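PDB 5U4Q: dTDP-glucose 4,6-dehydratase from Klebsiella pneumoniae, which binds NAD and, going by its name and family, probably converts dTDP-glucose to dTDP-4-keto-6-deoxy-glucose by loss of water. Local coordinates for residues 167-170 / 175-178; 193-198 / 276-281. All blocks are in the same frame, centred on the assembly; numbering follows the deposited sequence.

Contact 1: residues 167-170 / 175-178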
ATOM      1  N   THR A 167      10.151  -2.832  -4.674  0.70 14.09           N
ATOM      2  CA  THR A 167      10.395  -2.273  -6.012  0.70 14.68           C
ATOM      3  C   THR A 167      11.660  -1.399  -6.093  0.70 15.15           C
ATOM      4  O   THR A 167      12.379  -1.455  -7.071  0.70 15.82           O
ATOM      5  CB  THR A 167       9.194  -1.445  -6.576  0.70 16.28           C
ATOM      6  OG1 THR A 167       9.092  -0.199  -5.894  0.70 19.94           O
ATOM      7  CG2 THR A 167       7.910  -2.169  -6.478  0.70 16.05           C
ATOM      8  N   TYR A 168      11.941  -0.609  -5.067  1.00 13.79           N
ATOM      9  CA  TYR A 168      13.130   0.233  -5.061  1.00 14.14           C
ATOM     10  C   TYR A 168      14.409  -0.594  -4.878  1.00 14.45           C
ATOM     11  O   TYR A 168      15.452  -0.278  -5.489  1.00 14.51           O
ATOM     12  CB  TYR A 168      12.971   1.385  -4.051  1.00 13.80           C
ATOM     13  CG  TYR A 168      12.305   2.574  -4.692  1.00 15.42           C
ATOM     14  CD1 TYR A 168      11.030   2.481  -5.227  1.00 16.25           C
ATOM     15  CD2 TYR A 168      12.973   3.780  -4.816  1.00 14.43           C
ATOM     16  CE1 TYR A 168      10.443   3.557  -5.886  1.00 15.35           C
ATOM     17  CE2 TYR A 168      12.381   4.868  -5.445  1.00 13.70           C
ATOM     18  CZ  TYR A 168      11.126   4.741  -5.995  1.00 14.25           C
ATOM     19  OH  TYR A 168      10.521   5.791  -6.658  1.00 16.56           O
ATOM     20  N   SER A 169      14.351  -1.598  -4.029  1.00 13.72           N
ATOM     21  CA  SER A 169      15.493  -2.530  -3.880  1.00 13.93           C
ATOM     22  C   SER A 169      15.774  -3.234  -5.207  1.00 14.22           C
ATOM     23  O   SER A 169      16.926  -3.372  -5.613  1.00 15.00           O
ATOM     24  CB  SER A 169      15.237  -3.589  -2.811  1.00 14.08           C
ATOM     25  OG  SER A 169      15.237  -2.993  -1.529  1.00 14.61           O
ATOM     26  N   HIS A 170      14.714  -3.692  -5.858  1.00 14.65           N
ATOM     27  CA  HIS A 170      14.854  -4.402  -7.121  1.00 15.12           C
ATOM     28  C   HIS A 170      15.424  -3.512  -8.238  1.00 16.33           C
ATOM     29  O   HIS A 170      16.403  -3.892  -8.933  1.00 18.64           O
ATOM     30  CB  HIS A 170      13.518  -4.985  -7.574  1.00 15.82           C
ATOM     31  CG  HIS A 170      13.571  -5.546  -8.955  1.00 15.95           C
ATOM     32  ND1 HIS A 170      14.151  -6.763  -9.244  1.00 17.96           N
ATOM     33  CD2 HIS A 170      13.177  -5.015 -10.143  1.00 17.95           C
ATOM     34  CE1 HIS A 170      14.074  -6.975 -10.551  1.00 19.56           C
ATOM     35  NE2 HIS A 170      13.500  -5.928 -11.116  1.00 18.08           N
ATOM     36  N   PRO A 175      19.440  -1.175  -0.494  1.00 13.57           N
ATOM     37  CA  PRO A 175      19.119  -2.227   0.452  1.00 13.58           C
ATOM     38  C   PRO A 175      18.063  -1.773   1.447  1.00 12.97           C
ATOM     39  O   PRO A 175      18.182  -0.690   1.992  1.00 13.90           O
ATOM     40  CB  PRO A 175      20.464  -2.508   1.131  1.00 13.91           C
ATOM     41  CG  PRO A 175      21.490  -1.987   0.139  1.00 14.04           C
ATOM     42  CD  PRO A 175      20.836  -0.741  -0.331  1.00 14.43           C
ATOM     43  N   THR A 176      17.017  -2.575   1.616  1.00 12.60           N
ATOM     44  CA  THR A 176      15.927  -2.190   2.520  1.00 12.88           C
ATOM     45  C   THR A 176      15.628  -3.289   3.496  1.00 12.32           C
ATOM     46  O   THR A 176      15.611  -4.496   3.129  1.00 12.89           O
ATOM     47  CB  THR A 176      14.638  -1.807   1.760  1.00 13.28           C
ATOM     48  OG1 THR A 176      14.105  -2.934   1.037  1.00 12.86           O
ATOM     49  CG2 THR A 176      14.876  -0.648   0.801  1.00 14.39           C
ATOM     50  N   THR A 177      15.404  -2.890   4.757  1.00 12.43           N
ATOM     51  CA  THR A 177      14.979  -3.801   5.804  1.00 12.66           C
ATOM     52  C   THR A 177      13.745  -3.210   6.512  1.00 12.10           C
ATOM     53  O   THR A 177      13.828  -2.144   7.146  1.00 13.32           O
ATOM     54  CB  THR A 177      16.081  -4.065   6.858  1.00 13.62           C
ATOM     55  OG1 THR A 177      17.265  -4.527   6.220  1.00 14.50           O
ATOM     56  CG2 THR A 177      15.593  -5.112   7.868  1.00 14.94           C
ATOM     57  N   GLY A 178      12.611  -3.908   6.413  1.00 13.00           N
ATOM     58  CA  GLY A 178      11.411  -3.528   7.128  1.00 12.99           C
ATOM     59  C   GLY A 178      11.285  -4.304   8.428  1.00 13.42           C
ATOM     60  O   GLY A 178      11.627  -5.481   8.504  1.00 14.57           O
TER
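Two first torsions aim the hydroxyls of Ser169 and Thr176 at each other. In Ser169, chi1 of -70° leaves OG beside the backbone N and anti to the carbonyl carbon; in Thr176, chi1 of 64° sets OG1 between its own N and carbonyl carbon, with CG2 taking the place beside the N. The two oxygens, Ser169 OG and Thr176 OG1, come to 2.8 Å, close enough for a hydrogen bond, although this one is not settled. At the threonine end the angle CB-OG1-OG is close to tetrahedral, about 109°. Thr176 CG2 also lies 3.3 Å from Ser169 OG, so the threonine meets the serine oxygen with its methyl branch as well as its hydroxyl. That serine hydroxyl is buried, and its one proton has two carbonyl oxygens to choose between: that of Ile174, its strongest partner, in the turn leaving the helix, and that of Pro257. The pair thus joins the end of helix 153-172 to the strand that follows, with Ser169 CA 5.7 Å from Pro175 CA. The arrangement belongs to the beta-alpha-beta crossover of a Rossmann-type sheet, in which strand 123-129, helix 153-172 and strand 176-185 succeed one another. Strand 176-185 runs between strands 123-129 and 258-263, while Tyr168 packs on helix 98-118 of its own chain and on Pro98 of the second subunit.

Contact 2: residues 193-198 / 276-281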
HETATM    1  N   MSE A 193      -0.639   4.371  24.201  0.65 19.64           N
HETATM    2  CA  MSE A 193      -0.337   2.949  24.096  0.65 19.47           C
HETATM    3  C   MSE A 193       0.368   2.365  25.280  0.65 18.76           C
HETATM    4  O   MSE A 193       0.960   3.077  26.097  0.65 16.73           O
HETATM    5  CB  MSE A 193       0.606   2.706  22.909  0.65 23.51           C
HETATM    6  CG  MSE A 193       0.071   3.286  21.615  0.65 26.01           C
HETATM    7 SE   MSE A 193       0.984   2.540  20.039  0.65 29.36          SE
HETATM    8  CE  MSE A 193      -0.402   3.016  18.729  0.65 29.72           C
ATOM      9  N   ALA A 194       0.284   1.037  25.372  1.00 20.29           N
ATOM     10  CA  ALA A 194       1.067   0.237  26.329  1.00 18.43           C
ATOM     11  C   ALA A 194       0.988   0.646  27.787  1.00 18.45           C
ATOM     12  O   ALA A 194      -0.095   0.974  28.257  1.00 18.49           O
ATOM     13  CB  ALA A 194       2.505   0.190  25.834  1.00 18.83           C
ATOM     14  N   LEU A 195       2.112   0.639  28.521  1.00 17.43           N
ATOM     15  CA  LEU A 195       2.048   0.944  29.939  1.00 17.34           C
ATOM     16  C   LEU A 195       1.623   2.369  30.229  1.00 17.89           C
ATOM     17  O   LEU A 195       0.954   2.651  31.213  1.00 18.24           O
ATOM     18  CB  LEU A 195       3.371   0.703  30.619  1.00 18.17           C
ATOM     19  CG  LEU A 195       3.934  -0.694  30.613  1.00 19.80           C
ATOM     20  CD1 LEU A 195       5.133  -0.700  31.537  1.00 20.13           C
ATOM     21  CD2 LEU A 195       2.873  -1.686  31.100  1.00 22.04           C
ATOM     22  N   PHE A 196       2.042   3.302  29.374  1.00 16.41           N
ATOM     23  CA  PHE A 196       1.688   4.701  29.531  1.00 16.33           C
ATOM     24  C   PHE A 196       0.150   4.830  29.485  1.00 16.45           C
ATOM     25  O   PHE A 196      -0.447   5.511  30.313  1.00 17.20           O
ATOM     26  CB  PHE A 196       2.379   5.484  28.390  1.00 16.27           C
ATOM     27  CG  PHE A 196       2.597   6.952  28.638  1.00 16.85           C
ATOM     28  CD1 PHE A 196       1.755   7.733  29.430  1.00 18.14           C
ATOM     29  CD2 PHE A 196       3.620   7.584  27.949  1.00 17.90           C
ATOM     30  CE1 PHE A 196       2.001   9.091  29.585  1.00 18.01           C
ATOM     31  CE2 PHE A 196       3.847   8.937  28.081  1.00 18.40           C
ATOM     32  CZ  PHE A 196       3.032   9.689  28.883  1.00 18.31           C
ATOM     33  N   LYS A 197      -0.473   4.160  28.526  1.00 17.98           N
ATOM     34  CA  LYS A 197      -1.944   4.177  28.417  1.00 20.19           C
ATOM     35  C   LYS A 197      -2.576   3.691  29.717  1.00 22.62           C
ATOM     36  O   LYS A 197      -3.471   4.341  30.256  1.00 20.28           O
ATOM     37  CB  LYS A 197      -2.411   3.316  27.250  1.00 22.83           C
ATOM     38  CG  LYS A 197      -3.925   3.225  27.096  1.00 25.69           C
ATOM     39  CD  LYS A 197      -4.308   2.374  25.904  1.00 27.73           C
ATOM     40  CE  LYS A 197      -5.814   2.398  25.686  1.00 34.48           C
ATOM     41  NZ  LYS A 197      -6.169   1.770  24.387  1.00 40.01           N
ATOM     42  N   PHE A 198      -2.098   2.563  30.230  1.00 19.65           N
ATOM     43  CA  PHE A 198      -2.666   2.040  31.494  1.00 21.61           C
ATOM     44  C   PHE A 198      -2.407   2.966  32.681  1.00 23.31           C
ATOM     45  O   PHE A 198      -3.281   3.168  33.529  1.00 23.79           O
ATOM     46  CB  PHE A 198      -2.130   0.657  31.850  1.00 21.92           C
ATOM     47  CG  PHE A 198      -2.339  -0.390  30.802  1.00 25.90           C
ATOM     48  CD1 PHE A 198      -3.527  -0.476  30.079  1.00 28.81           C
ATOM     49  CD2 PHE A 198      -1.349  -1.351  30.573  1.00 27.55           C
ATOM     50  CE1 PHE A 198      -3.699  -1.463  29.113  1.00 31.84           C
ATOM     51  CE2 PHE A 198      -1.522  -2.349  29.618  1.00 31.68           C
ATOM     52  CZ  PHE A 198      -2.696  -2.399  28.880  1.00 31.96           C
ATOM     53  N   THR A 276      -0.839  -5.978  37.027  1.00 21.38           N
ATOM     54  CA  THR A 276      -0.513  -6.245  38.424  1.00 22.71           C
ATOM     55  C   THR A 276       0.779  -5.548  38.832  1.00 21.34           C
ATOM     56  O   THR A 276       0.868  -4.937  39.918  1.00 21.31           O
ATOM     57  CB  THR A 276      -0.388  -7.756  38.679  1.00 24.60           C
ATOM     58  OG1 THR A 276      -1.632  -8.388  38.334  1.00 26.17           O
ATOM     59  CG2 THR A 276      -0.045  -8.032  40.126  1.00 27.44           C
ATOM     60  N   ALA A 277       1.784  -5.625  37.959  1.00 21.04           N
ATOM     61  CA  ALA A 277       3.062  -4.975  38.236  1.00 20.16           C
ATOM     62  C   ALA A 277       2.912  -3.446  38.333  1.00 19.55           C
ATOM     63  O   ALA A 277       3.559  -2.811  39.156  1.00 20.61           O
ATOM     64  CB  ALA A 277       4.091  -5.341  37.181  1.00 20.87           C
ATOM     65  N   LEU A 278       2.118  -2.858  37.435  1.00 20.23           N
ATOM     66  CA  LEU A 278       1.855  -1.411  37.509  1.00 20.48           C
ATOM     67  C   LEU A 278       1.151  -1.038  38.791  1.00 22.08           C
ATOM     68  O   LEU A 278       1.476  -0.026  39.413  1.00 20.71           O
ATOM     69  CB  LEU A 278       1.001  -0.916  36.346  1.00 23.60           C
ATOM     70  CG  LEU A 278       1.684  -0.464  35.084  1.00 24.93           C
ATOM     71  CD1 LEU A 278       0.613  -0.119  34.067  1.00 25.95           C
ATOM     72  CD2 LEU A 278       2.584   0.747  35.334  1.00 22.42           C
ATOM     73  N   GLU A 279       0.174  -1.850  39.183  1.00 20.89           N
ATOM     74  CA  GLU A 279      -0.567  -1.583  40.428  1.00 23.78           C
ATOM     75  C   GLU A 279       0.363  -1.526  41.636  1.00 25.31           C
ATOM     76  O   GLU A 279       0.249  -0.627  42.480  1.00 25.70           O
ATOM     77  CB  GLU A 279      -1.664  -2.625  40.602  1.00 23.68           C
ATOM     78  CG  GLU A 279      -2.850  -2.418  39.677  1.00 23.27           C
ATOM     79  CD  GLU A 279      -3.890  -3.520  39.789  1.00 25.61           C
ATOM     80  OE1 GLU A 279      -3.521  -4.659  40.169  1.00 31.88           O
ATOM     81  OE2 GLU A 279      -5.063  -3.233  39.494  1.00 29.37           O
ATOM     82  N   GLU A 280       1.305  -2.460  41.693  1.00 25.74           N
ATOM     83  CA  GLU A 280       2.284  -2.518  42.765  1.00 27.18           C
ATOM     84  C   GLU A 280       3.201  -1.300  42.737  1.00 27.20           C
ATOM     85  O   GLU A 280       3.503  -0.725  43.782  1.00 29.67           O
ATOM     86  CB  GLU A 280       3.138  -3.774  42.639  1.00 31.13           C
ATOM     87  CG  GLU A 280       4.169  -3.938  43.755  1.00 37.98           C
ATOM     88  CD  GLU A 280       5.143  -5.076  43.505  1.00 45.79           C
ATOM     89  OE1 GLU A 280       5.392  -5.849  44.456  1.00 56.28           O
ATOM     90  OE2 GLU A 280       5.665  -5.197  42.365  1.00 42.97           O
ATOM     91  N   ALA A 281       3.660  -0.927  41.545  1.00 24.89           N
ATOM     92  CA  ALA A 281       4.589   0.194  41.405  1.00 23.22           C
ATOM     93  C   ALA A 281       3.957   1.532  41.736  1.00 24.87           C
ATOM     94  O   ALA A 281       4.616   2.412  42.275  1.00 24.07           O
ATOM     95  CB  ALA A 281       5.179   0.237  39.989  1.00 23.90           C
TER
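Leu278 gives up the most surface here, 76 Å² of the 127 Å² buried in total, followed by Leu195 with 32 Å² and Phe198 with 19 Å². One methyl does most of the work. With chi2 at 176°, CD1 of Leu278 lies anti to its own CA, and the chain extends from helix 271-282 to put this carbon against residues 195 and 198 of helix 194-203, one turn apart. Its nearest partner is Phe198 CB, 3.6 Å from Leu278 CD1, and the two side chains cross at about a right angle. The methyl reaches the ring at its edge, near the ring plane, with Phe198 CD2 4.2 Å from Leu278 CD1; a face of the same ring is met by the carbonyl oxygen of Ala194, four residues back, 3.5 Å above the plane and offset toward the rim. On Leu195 the touching branch is CD2, 4.0 Å from Leu278 CD1, and here the side chains cross obliquely. Behind them, Val324 and Phe327 of helix 320-334 cover Leu195, and Val328 of that helix covers Leu278, so three helices share an apolar seam. In extended short-chain dehydrogenases this part of the chain probably forms the substrate-binding lobe. The one polar atom near the methyl, Leu195 O, 4.0 Å from Leu278 CD1, is already hydrogen-bonded to Thr199 OG1. The side-chain contacts are apolar and none is a directional bond, which implies that burial and van der Waals fit hold the two segments together.

From the N terminus, contact 1 comes first: helix 153-172 turns at once into strand 176-185, and the two segments of the contact meet across only four intervening residues. The chain then runs along that strand through the sheet and into helix 194-203, where contact 2 opens. This second loop is long, 77 residues, and takes in strands 208-211, 220-222 and 258-263 before helix 271-282 closes it. The two are in series, neither nested nor crossed. Their centres lie 37 Å apart, on opposite sides of the chain's centre: contact 1 ties helix to sheet in the Rossmann core, contact 2 pairs two helices in what is probably the C-terminal substrate-binding lobe.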